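Local coordinates for protein putative pyridoxal phosphate-dependent transferase (Clostridium difficile, PDB 4DQ6) that is a putative pyridoxal phosphate-dependent transferase of the class I and II aminotransferase family, a dimer that holds pyridoxal-5'-phosphate, at residues A[95-109]-A[263-275]. Residues are numbered along the deposited sequence; the frame is centred on the assembly and turned at random.
Sequences YSPGVIPAISLLINE and DAFTRIDIKRNNC. With PLP (pyridoxal-5'-phosphate), chain C.
L105 lays its CD1 methyl over one face of the F265 ring, 3.6 Å from the ring centroid and 15° off the normal, a CH-pi contact. Over the opposite face sits the carbonyl oxygen of Y95, so the ring is held between helix 99-110 and the end of strand 93-96, with S96 OG 3.3 Å from F265 CZ. The other methyl of L105, CD2, runs beside the R267 side chain, while I268 meets the leucine tip to tip, CD1 to CD1 at 3.8 Å. One turn after L105, E109 OE2 accepts from R267 NH1 at 2.9 Å in a salt bridge, nearly along the C-O axis of the carboxylate. N108 ND2 reaches the same oxygen from the other face of the carboxylate plane, so two donors grip OE2; CG of the glutamate lies against A264 CB, and the bend at chi2 (-54°) turns the carboxylate from there.

This is the large domain of a fold type I PLP enzyme: the strand, the turn and the helix that follows hold the phosphate of pyridoxal-5'-phosphate, with V99 N and I100 N donating to O1P and O2P at the helix N-terminus. S96 OG ties down the turn by donating to G98 O.

At the other end, P97 CD presses on I270 CG2 at a tight 3.4 Å. The Y95 ring swings away from its own N (chi1 163°) and lies across the N273 amide; R68 holds N273 OD1 from outside. A water bridges Y95 OH to N274 N, and R272 pairs with E24 of the second subunit.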
# COMPACT_ATOMS: atom_id res chain seq x y z
N TYR A 95 1.78 -1.39 -11.25
CA TYR A 95 1.76 -1.94 -9.88
C TYR A 95 0.53 -1.43 -9.13
O TYR A 95 0.25 -0.22 -9.17
CB TYR A 95 3.00 -1.47 -9.13
CG TYR A 95 2.90 -1.63 -7.63
CD1 TYR A 95 3.07 -2.90 -7.01
CD2 TYR A 95 2.60 -0.55 -6.81
CE1 TYR A 95 2.89 -3.06 -5.65
CE2 TYR A 95 2.41 -0.73 -5.44
CZ TYR A 95 2.57 -1.96 -4.86
OH TYR A 95 2.40 -2.11 -3.48
N SER A 96 -0.09 -2.28 -8.31
CA SER A 96 -1.08 -1.85 -7.35
C SER A 96 -0.89 -2.70 -6.08
O SER A 96 -0.56 -3.90 -6.21
CB SER A 96 -2.46 -2.02 -7.92
OG SER A 96 -3.47 -1.64 -6.97
N PRO A 97 -1.14 -2.11 -4.90
CA PRO A 97 -1.02 -2.98 -3.69
C PRO A 97 -2.09 -4.07 -3.67
O PRO A 97 -2.01 -5.02 -2.91
CB PRO A 97 -1.14 -2.01 -2.54
CG PRO A 97 -1.76 -0.84 -3.11
CD PRO A 97 -1.36 -0.71 -4.54
N GLY A 98 -3.15 -3.88 -4.40
CA GLY A 98 -4.27 -4.84 -4.49
C GLY A 98 -5.16 -4.65 -5.69
O GLY A 98 -5.20 -3.59 -6.37
N VAL A 99 -5.94 -5.68 -5.96
CA VAL A 99 -6.87 -5.63 -7.08
C VAL A 99 -7.94 -4.61 -6.83
O VAL A 99 -8.23 -3.84 -7.75
CB VAL A 99 -7.46 -7.03 -7.34
CG1 VAL A 99 -8.64 -6.96 -8.31
CG2 VAL A 99 -6.34 -7.94 -7.87
N ILE A 100 -8.57 -4.60 -5.67
CA ILE A 100 -9.69 -3.68 -5.49
C ILE A 100 -9.26 -2.21 -5.50
O ILE A 100 -9.90 -1.36 -6.12
CB ILE A 100 -10.50 -4.05 -4.25
CG1 ILE A 100 -11.08 -5.45 -4.46
CG2 ILE A 100 -11.61 -2.99 -4.04
CD1 ILE A 100 -12.05 -5.60 -5.62
N PRO A 101 -8.09 -1.85 -4.95
CA PRO A 101 -7.62 -0.50 -5.10
C PRO A 101 -7.51 -0.06 -6.56
O PRO A 101 -7.89 1.06 -6.91
CB PRO A 101 -6.23 -0.55 -4.48
CG PRO A 101 -6.29 -1.62 -3.44
CD PRO A 101 -7.33 -2.59 -3.92
N ALA A 102 -6.94 -0.92 -7.41
CA ALA A 102 -6.84 -0.64 -8.85
C ALA A 102 -8.21 -0.43 -9.44
O ALA A 102 -8.42 0.52 -10.20
CB ALA A 102 -6.04 -1.74 -9.60
N ILE A 103 -9.13 -1.34 -9.19
CA ILE A 103 -10.48 -1.24 -9.74
C ILE A 103 -11.17 0.04 -9.29
O ILE A 103 -11.85 0.71 -10.07
CB ILE A 103 -11.27 -2.51 -9.39
CG1 ILE A 103 -10.67 -3.70 -10.12
CG2 ILE A 103 -12.76 -2.35 -9.77
CD1 ILE A 103 -11.37 -5.01 -9.95
N SER A 104 -10.95 0.39 -8.02
CA SER A 104 -11.57 1.59 -7.47
C SER A 104 -11.04 2.82 -8.21
O SER A 104 -11.83 3.70 -8.60
CB SER A 104 -11.21 1.79 -5.99
OG SER A 104 -11.90 2.88 -5.42
N LEU A 105 -9.74 2.92 -8.46
CA LEU A 105 -9.17 4.07 -9.18
C LEU A 105 -9.70 4.06 -10.64
O LEU A 105 -10.02 5.12 -11.18
CB LEU A 105 -7.66 4.13 -9.13
CG LEU A 105 -7.09 4.41 -7.77
CD1 LEU A 105 -5.57 4.46 -7.93
CD2 LEU A 105 -7.52 5.59 -7.00
N LEU A 106 -9.72 2.88 -11.28
CA LEU A 106 -10.24 2.76 -12.65
C LEU A 106 -11.66 3.29 -12.74
O LEU A 106 -12.02 4.00 -13.70
CB LEU A 106 -10.15 1.34 -13.15
CG LEU A 106 -8.73 0.79 -13.45
CD1 LEU A 106 -8.74 -0.72 -13.64
CD2 LEU A 106 -8.21 1.53 -14.69
N ILE A 107 -12.48 2.96 -11.77
CA ILE A 107 -13.89 3.41 -11.76
C ILE A 107 -13.94 4.91 -11.66
O ILE A 107 -14.72 5.60 -12.42
CB ILE A 107 -14.67 2.77 -10.58
CG1 ILE A 107 -14.98 1.31 -10.90
CG2 ILE A 107 -15.94 3.57 -10.31
CD1 ILE A 107 -15.50 0.51 -9.72
N ASN A 108 -13.22 5.51 -10.74
CA ASN A 108 -13.18 6.95 -10.64
C ASN A 108 -12.72 7.64 -11.91
O ASN A 108 -13.31 8.72 -12.29
CB ASN A 108 -12.29 7.39 -9.48
CG ASN A 108 -12.45 8.86 -9.18
OD1 ASN A 108 -13.54 9.33 -8.75
ND2 ASN A 108 -11.40 9.61 -9.48
N GLU A 109 -11.74 7.09 -12.61
CA GLU A 109 -11.12 7.74 -13.78
C GLU A 109 -11.86 7.49 -15.10
O GLU A 109 -11.84 8.35 -15.99
CB GLU A 109 -9.65 7.36 -13.94
CG GLU A 109 -8.74 7.68 -12.76
CD GLU A 109 -8.81 9.15 -12.33
OE1 GLU A 109 -8.82 10.08 -13.20
OE2 GLU A 109 -8.92 9.41 -11.10
N ASP A 263 -1.78 8.14 -13.60
CA ASP A 263 -1.94 9.42 -12.99
C ASP A 263 -2.79 9.36 -11.70
O ASP A 263 -2.57 10.14 -10.79
CB ASP A 263 -2.63 10.34 -13.99
CG ASP A 263 -1.70 10.81 -15.08
OD1 ASP A 263 -0.46 10.55 -15.05
OD2 ASP A 263 -2.22 11.45 -16.02
N ALA A 264 -3.76 8.42 -11.64
CA ALA A 264 -4.52 8.19 -10.39
C ALA A 264 -3.63 7.68 -9.29
O ALA A 264 -3.70 8.15 -8.14
CB ALA A 264 -5.69 7.24 -10.62
N PHE A 265 -2.73 6.74 -9.61
CA PHE A 265 -1.76 6.30 -8.59
C PHE A 265 -0.83 7.41 -8.18
O PHE A 265 -0.32 7.42 -7.04
CB PHE A 265 -1.03 5.03 -9.03
CG PHE A 265 -1.84 3.75 -8.80
CD1 PHE A 265 -2.17 3.36 -7.48
CD2 PHE A 265 -2.21 2.92 -9.83
CE1 PHE A 265 -2.91 2.21 -7.26
CE2 PHE A 265 -2.93 1.75 -9.60
CZ PHE A 265 -3.26 1.39 -8.30
N THR A 266 -0.46 8.29 -9.11
CA THR A 266 0.35 9.43 -8.76
C THR A 266 -0.37 10.36 -7.80
O THR A 266 0.19 10.82 -6.81
CB THR A 266 0.79 10.20 -10.03
OG1 THR A 266 1.70 9.36 -10.77
CG2 THR A 266 1.50 11.54 -9.65
N ARG A 267 -1.64 10.56 -8.10
CA ARG A 267 -2.50 11.39 -7.26
C ARG A 267 -2.55 10.91 -5.81
O ARG A 267 -2.45 11.76 -4.91
CB ARG A 267 -3.90 11.51 -7.89
CG ARG A 267 -4.89 12.13 -6.95
CD ARG A 267 -6.27 12.28 -7.56
NE ARG A 267 -6.84 11.08 -8.21
CZ ARG A 267 -7.53 10.09 -7.62
NH1 ARG A 267 -8.06 9.09 -8.35
NH2 ARG A 267 -7.73 10.08 -6.31
N ILE A 268 -2.65 9.59 -5.60
CA ILE A 268 -2.65 9.03 -4.22
C ILE A 268 -1.25 8.60 -3.78
O ILE A 268 -1.12 8.06 -2.65
CB ILE A 268 -3.70 7.92 -4.03
CG1 ILE A 268 -3.49 6.70 -4.92
CG2 ILE A 268 -5.12 8.45 -4.28
CD1 ILE A 268 -4.24 5.45 -4.48
N ASP A 269 -0.22 8.85 -4.58
CA ASP A 269 1.18 8.52 -4.24
C ASP A 269 1.40 7.05 -3.82
O ASP A 269 2.07 6.76 -2.82
CB ASP A 269 1.78 9.48 -3.21
CG ASP A 269 3.29 9.31 -3.11
OD1 ASP A 269 3.93 9.12 -4.20
OD2 ASP A 269 3.84 9.24 -1.96
N ILE A 270 0.79 6.12 -4.55
CA ILE A 270 1.03 4.68 -4.31
C ILE A 270 1.71 4.18 -5.58
O ILE A 270 1.04 3.93 -6.61
CB ILE A 270 -0.28 3.96 -3.96
CG1 ILE A 270 -0.74 4.41 -2.56
CG2 ILE A 270 -0.12 2.43 -4.06
CD1 ILE A 270 -1.92 3.64 -2.01
N LYS A 271 3.05 4.05 -5.54
CA LYS A 271 3.84 3.77 -6.71
C LYS A 271 4.81 2.63 -6.51
O LYS A 271 5.09 1.93 -7.46
CB LYS A 271 4.68 4.97 -7.13
CG LYS A 271 3.85 6.21 -7.36
CD LYS A 271 2.88 6.10 -8.54
CE LYS A 271 3.45 6.48 -9.87
NZ LYS A 271 2.38 6.49 -10.93
N ARG A 272 5.33 2.47 -5.28
CA ARG A 272 6.41 1.48 -5.05
C ARG A 272 5.92 0.21 -4.38
O ARG A 272 5.08 0.25 -3.47
CB ARG A 272 7.53 2.10 -4.19
CG ARG A 272 8.19 3.34 -4.72
CD ARG A 272 9.42 3.77 -3.94
NE ARG A 272 10.04 4.90 -4.59
CZ ARG A 272 10.82 4.85 -5.66
NH1 ARG A 272 11.14 3.70 -6.24
NH2 ARG A 272 11.27 5.97 -6.18
N ASN A 273 6.53 -0.94 -4.75
CA ASN A 273 6.40 -2.17 -3.98
C ASN A 273 7.10 -1.95 -2.65
O ASN A 273 8.08 -1.19 -2.58
CB ASN A 273 7.14 -3.33 -4.66
CG ASN A 273 6.44 -3.87 -5.90
OD1 ASN A 273 6.43 -3.22 -6.95
ND2 ASN A 273 5.86 -5.05 -5.78
N ASN A 274 6.61 -2.59 -1.59
CA ASN A 274 7.45 -2.74 -0.38
C ASN A 274 8.56 -3.71 -0.73
O ASN A 274 8.53 -4.44 -1.70
CB ASN A 274 6.65 -3.13 0.87
CG ASN A 274 6.14 -4.56 0.82
OD1 ASN A 274 6.98 -5.48 0.88
ND2 ASN A 274 4.82 -4.78 0.76
N CYS A 275 9.60 -3.65 0.05
CA CYS A 275 10.81 -4.36 -0.36
C CYS A 275 10.61 -5.86 -0.43
O CYS A 275 11.36 -6.54 -1.15
CB CYS A 275 11.97 -4.00 0.53
SG CYS A 275 11.78 -4.29 2.27
N1 PLP C . -10.61 -10.30 -6.47
C2 PLP C . -11.21 -11.51 -6.18
C2A PLP C . -12.21 -12.17 -7.07
C3 PLP C . -10.87 -12.23 -4.98
O3 PLP C . -11.46 -13.38 -4.69
C4 PLP C . -9.89 -11.66 -4.07
C4A PLP C . -9.54 -12.34 -2.77
C5 PLP C . -9.30 -10.39 -4.45
C6 PLP C . -9.69 -9.75 -5.64
C5A PLP C . -8.26 -9.81 -3.54
O4P PLP C . -8.28 -8.45 -3.79
P PLP C . -7.06 -7.59 -3.15
O1P PLP C . -5.91 -7.86 -4.05
O2P PLP C . -7.70 -6.14 -3.21
O3P PLP C . -6.87 -8.25 -1.75
O HOH W 1 1.32 2.33 -9.01
O HOH W 2 3.91 -3.82 -2.11
O HOH W 3 2.08 -0.02 -1.77
O HOH W 4 -6.09 11.37 -11.01